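Local atomic coordinates of RNA-dependent RNA polymerase (PDB entry 6DX1), a protein that is a viral OTU-domain cysteine protease that probably acts as a deubiquitinase, removing ubiquitin from conjugated proteins. Residues N40-Y51 with W57-R65. Sequence-based numbering, arbitrary orientation.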
loop_
_atom_site.group_PDB
_atom_site.type_symbol
_atom_site.label_atom_id
_atom_site.label_comp_id
_atom_site.label_asym_id
_atom_site.label_seq_id
_atom_site.Cartn_x
_atom_site.Cartn_y
_atom_site.Cartn_z
ATOM N N ASN A 40 -7.682 4.790 -9.305
ATOM C CA ASN A 40 -6.252 4.542 -9.383
ATOM C C ASN A 40 -5.506 5.097 -8.182
ATOM O O ASN A 40 -4.273 5.114 -8.189
ATOM C CB ASN A 40 -5.691 5.139 -10.676
ATOM C CG ASN A 40 -6.207 4.419 -11.905
ATOM O OD1 ASN A 40 -6.043 3.211 -12.023
ATOM N ND2 ASN A 40 -6.849 5.150 -12.807
ATOM N N CYS A 41 -6.226 5.527 -7.143
ATOM C CA CYS A 41 -5.605 6.284 -6.057
ATOM C C CYS A 41 -4.466 5.518 -5.369
ATOM O O CYS A 41 -3.479 6.137 -4.953
ATOM C CB CYS A 41 -6.668 6.691 -5.035
ATOM S SG CYS A 41 -7.610 5.300 -4.381
ATOM N N PHE A 42 -4.588 4.191 -5.205
ATOM C CA PHE A 42 -3.481 3.434 -4.608
ATOM C C PHE A 42 -2.195 3.630 -5.411
ATOM O O PHE A 42 -1.137 3.974 -4.863
ATOM C CB PHE A 42 -3.819 1.936 -4.522
ATOM C CG PHE A 42 -2.628 1.089 -4.143
ATOM C CD1 PHE A 42 -2.330 0.854 -2.809
ATOM C CD2 PHE A 42 -1.776 0.591 -5.110
ATOM C CE1 PHE A 42 -1.211 0.114 -2.448
ATOM C CE2 PHE A 42 -0.643 -0.134 -4.757
ATOM C CZ PHE A 42 -0.362 -0.379 -3.421
ATOM N N PHE A 43 -2.282 3.434 -6.726
ATOM C CA PHE A 43 -1.119 3.586 -7.592
ATOM C C PHE A 43 -0.650 5.033 -7.661
ATOM O O PHE A 43 0.551 5.288 -7.847
ATOM C CB PHE A 43 -1.471 3.063 -8.986
ATOM C CG PHE A 43 -1.845 1.606 -8.995
ATOM C CD1 PHE A 43 -0.867 0.635 -8.805
ATOM C CD2 PHE A 43 -3.165 1.209 -9.178
ATOM C CE1 PHE A 43 -1.197 -0.711 -8.813
ATOM C CE2 PHE A 43 -3.509 -0.137 -9.185
ATOM C CZ PHE A 43 -2.522 -1.103 -9.001
ATOM N N ARG A 44 -1.580 5.986 -7.543
ATOM C CA ARG A 44 -1.206 7.395 -7.510
ATOM C C ARG A 44 -0.384 7.715 -6.267
ATOM O O ARG A 44 0.577 8.494 -6.329
ATOM C CB ARG A 44 -2.461 8.270 -7.540
ATOM C CG ARG A 44 -3.190 8.242 -8.861
ATOM C CD ARG A 44 -4.520 8.980 -8.772
ATOM N NE ARG A 44 -5.149 8.931 -10.088
ATOM C CZ ARG A 44 -4.757 9.686 -11.109
ATOM N NH1 ARG A 44 -3.781 10.583 -10.945
ATOM N NH2 ARG A 44 -5.351 9.563 -12.284
ATOM N N ALA A 45 -0.756 7.129 -5.128
ATOM C CA ALA A 45 -0.019 7.371 -3.896
ATOM C C ALA A 45 1.385 6.791 -3.993
ATOM O O ALA A 45 2.360 7.445 -3.606
ATOM C CB ALA A 45 -0.781 6.773 -2.705
ATOM N N VAL A 46 1.510 5.566 -4.514
ATOM C CA VAL A 46 2.839 4.975 -4.658
ATOM C C VAL A 46 3.654 5.753 -5.680
ATOM O O VAL A 46 4.863 5.968 -5.499
ATOM C CB VAL A 46 2.731 3.484 -5.020
ATOM C CG1 VAL A 46 4.134 2.892 -5.243
ATOM C CG2 VAL A 46 1.983 2.732 -3.905
ATOM N N SER A 47 3.007 6.207 -6.763
ATOM C CA SER A 47 3.696 7.060 -7.731
ATOM C C SER A 47 4.259 8.315 -7.071
ATOM O O SER A 47 5.372 8.751 -7.394
ATOM C CB SER A 47 2.743 7.431 -8.872
ATOM O OG SER A 47 3.397 8.286 -9.814
ATOM N N THR A 48 3.508 8.921 -6.146
ATOM C CA THR A 48 4.020 10.099 -5.456
ATOM C C THR A 48 5.285 9.768 -4.674
ATOM O O THR A 48 6.239 10.558 -4.653
ATOM C CB THR A 48 2.935 10.674 -4.545
ATOM O OG1 THR A 48 1.766 10.939 -5.336
ATOM C CG2 THR A 48 3.402 11.986 -3.909
ATOM N N PHE A 49 5.330 8.580 -4.064
ATOM C CA PHE A 49 6.523 8.158 -3.332
ATOM C C PHE A 49 7.721 7.981 -4.261
ATOM O O PHE A 49 8.836 8.436 -3.956
ATOM C CB PHE A 49 6.237 6.848 -2.593
ATOM C CG PHE A 49 7.457 6.254 -1.931
ATOM C CD1 PHE A 49 7.817 6.642 -0.652
ATOM C CD2 PHE A 49 8.227 5.309 -2.594
ATOM C CE1 PHE A 49 8.943 6.094 -0.049
ATOM C CE2 PHE A 49 9.349 4.763 -1.991
ATOM C CZ PHE A 49 9.701 5.164 -0.723
ATOM N N LEU A 50 7.517 7.298 -5.390
ATOM C CA LEU A 50 8.624 6.945 -6.277
ATOM C C LEU A 50 9.086 8.118 -7.132
ATOM O O LEU A 50 10.290 8.263 -7.380
ATOM C CB LEU A 50 8.221 5.787 -7.190
ATOM C CG LEU A 50 7.937 4.441 -6.524
ATOM C CD1 LEU A 50 7.331 3.450 -7.507
ATOM C CD2 LEU A 50 9.229 3.898 -5.935
ATOM N N TYR A 51 8.151 8.955 -7.599
ATOM C CA TYR A 51 8.428 9.937 -8.646
ATOM C C TYR A 51 8.174 11.384 -8.244
ATOM O O TYR A 51 8.411 12.286 -9.062
ATOM C CB TYR A 51 7.577 9.620 -9.885
ATOM C CG TYR A 51 7.710 8.205 -10.378
ATOM C CD1 TYR A 51 6.589 7.414 -10.554
ATOM C CD2 TYR A 51 8.957 7.656 -10.673
ATOM C CE1 TYR A 51 6.691 6.120 -11.012
ATOM C CE2 TYR A 51 9.071 6.361 -11.131
ATOM C CZ TYR A 51 7.936 5.592 -11.290
ATOM O OH TYR A 51 8.037 4.300 -11.750
ATOM N N TRP A 57 1.253 6.869 -12.186
ATOM C CA TRP A 57 0.559 5.706 -11.633
ATOM C C TRP A 57 0.544 4.516 -12.589
ATOM O O TRP A 57 0.547 3.369 -12.130
ATOM C CB TRP A 57 -0.871 6.088 -11.209
ATOM C CG TRP A 57 -1.870 5.997 -12.315
ATOM C CD1 TRP A 57 -2.604 4.897 -12.677
ATOM C CD2 TRP A 57 -2.243 7.040 -13.209
ATOM N NE1 TRP A 57 -3.403 5.197 -13.751
ATOM C CE2 TRP A 57 -3.205 6.511 -14.090
ATOM C CE3 TRP A 57 -1.859 8.377 -13.348
ATOM C CZ2 TRP A 57 -3.782 7.268 -15.109
ATOM C CZ3 TRP A 57 -2.437 9.126 -14.362
ATOM C CH2 TRP A 57 -3.387 8.568 -15.225
ATOM N N ILE A 58 0.526 4.745 -13.915
ATOM C CA ILE A 58 0.541 3.623 -14.856
ATOM C C ILE A 58 1.842 2.839 -14.742
ATOM O O ILE A 58 1.852 1.605 -14.837
ATOM C CB ILE A 58 0.320 4.112 -16.300
ATOM C CG1 ILE A 58 -1.091 4.673 -16.447
ATOM C CG2 ILE A 58 0.535 2.951 -17.288
ATOM C CD1 ILE A 58 -2.157 3.615 -16.409
ATOM N N GLU A 59 2.963 3.536 -14.556
ATOM C CA GLU A 59 4.227 2.825 -14.394
ATOM C C GLU A 59 4.215 1.941 -13.156
ATOM O O GLU A 59 4.862 0.888 -13.142
ATOM C CB GLU A 59 5.388 3.809 -14.321
ATOM C CG GLU A 59 5.676 4.524 -15.638
ATOM C CD GLU A 59 5.705 3.592 -16.841
ATOM O OE1 GLU A 59 5.199 4.005 -17.910
ATOM O OE2 GLU A 59 6.221 2.452 -16.725
ATOM N N VAL A 60 3.508 2.358 -12.103
ATOM C CA VAL A 60 3.398 1.500 -10.927
ATOM C C VAL A 60 2.577 0.263 -11.260
ATOM O O VAL A 60 2.934 -0.855 -10.871
ATOM C CB VAL A 60 2.805 2.270 -9.731
ATOM C CG1 VAL A 60 2.771 1.375 -8.486
ATOM C CG2 VAL A 60 3.609 3.529 -9.444
ATOM N N LYS A 61 1.463 0.435 -11.984
ATOM C CA LYS A 61 0.686 -0.731 -12.404
ATOM C C LYS A 61 1.542 -1.659 -13.250
ATOM O O LYS A 61 1.514 -2.883 -13.066
ATOM C CB LYS A 61 -0.565 -0.298 -13.181
ATOM C CG LYS A 61 -1.491 0.599 -12.377
ATOM C CD LYS A 61 -2.841 0.829 -13.059
ATOM C CE LYS A 61 -3.710 -0.423 -12.995
ATOM N NZ LYS A 61 -5.065 -0.182 -13.554
ATOM N N ASN A 62 2.341 -1.082 -14.158
ATOM C CA ASN A 62 3.223 -1.869 -15.017
ATOM C C ASN A 62 4.225 -2.675 -14.199
ATOM O O ASN A 62 4.465 -3.855 -14.482
ATOM C CB ASN A 62 3.981 -0.952 -15.981
ATOM C CG ASN A 62 3.134 -0.465 -17.133
ATOM O OD1 ASN A 62 2.104 -1.053 -17.463
ATOM N ND2 ASN A 62 3.580 0.620 -17.768
ATOM N N MET A 63 4.861 -2.045 -13.207
ATOM C CA MET A 63 5.910 -2.756 -12.480
ATOM C C MET A 63 5.322 -3.868 -11.622
ATOM O O MET A 63 5.974 -4.895 -11.416
ATOM C CB MET A 63 6.751 -1.787 -11.636
ATOM C CG MET A 63 6.043 -1.173 -10.446
ATOM S SD MET A 63 7.093 -0.011 -9.525
ATOM C CE MET A 63 7.504 1.200 -10.785
ATOM N N CYS A 64 4.085 -3.703 -11.154
ATOM C CA CYS A 64 3.417 -4.787 -10.430
ATOM C C CYS A 64 3.168 -5.987 -11.337
ATOM O O CYS A 64 3.409 -7.133 -10.944
ATOM C CB CYS A 64 2.096 -4.294 -9.838
ATOM S SG CYS A 64 2.312 -3.199 -8.410
ATOM N N ARG A 65 2.667 -5.742 -12.551
ATOM C CA ARG A 65 2.435 -6.841 -13.481
ATOM C C ARG A 65 3.734 -7.549 -13.819
ATOM O O ARG A 65 3.776 -8.784 -13.901
ATOM C CB ARG A 65 1.768 -6.314 -14.752
ATOM C CG ARG A 65 0.300 -6.013 -14.588
ATOM C CD ARG A 65 -0.335 -5.621 -15.920
ATOM N NE ARG A 65 0.004 -4.264 -16.332
ATOM C CZ ARG A 65 -0.746 -3.193 -16.073
ATOM N NH1 ARG A 65 -1.884 -3.323 -15.401
ATOM N NH2 ARG A 65 -0.363 -1.993 -16.489
HETATM O O HOH W 1 -6.201 0.784 -10.635
HETATM O O HOH W 2 -5.222 3.367 -15.304
#
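Val60 drops as a knob into a hole formed by Phe43, Val46, Ser47 and Leu50, where helix 41-51 of the OTU cysteine-protease fold meets the first turns of helix 57-70, their axes there crossing at 99°, 8.1 Å apart at closest approach. Its CG1, anti to the backbone N (chi1 -177°), meets the edge of the Phe43 ring at CD1 (3.7 Å) and also touches Val46 CG1. The faces of the Phe43 ring are covered too: Lys61 CG sits almost on the ring normal, 3.5 Å from the centroid, a CH-pi contact, while Phe42 CD2 lies over the other face toward its rim. Lys61 then bends at chi3, and its NZ hydrogen-bonds Ser92 O.

Near the start of both helices, Trp57 takes Arg44 on one face. Arg44 CZ stands 4.1 Å from the centroid of the six-membered ring, a cation-pi contact with the two planes tilted by 32°; Asp38 and Gln54 hold the guanidinium from elsewhere. Asn40 CB lies 4.0 Å from the centroid of the five-membered ring. In the indole plane, NE1 of Trp57 donates a hydrogen bond to a water, 3.0 Å away, that also binds Asn40 OD1 weakly. At the far end Leu50 CD1 and Met63 CE meet tip to tip (4.0 Å), and Met63 CE also lies 3.3 Å from Tyr51 OH.

Helix 101-111 packs on Phe42, Phe43 and Cys64, while neighbouring strands 140-146 and 150-156 of the sheet pack against helix 41-51. Cys41, first in that helix and probably the nucleophile as in other OTU proteases, touches His150.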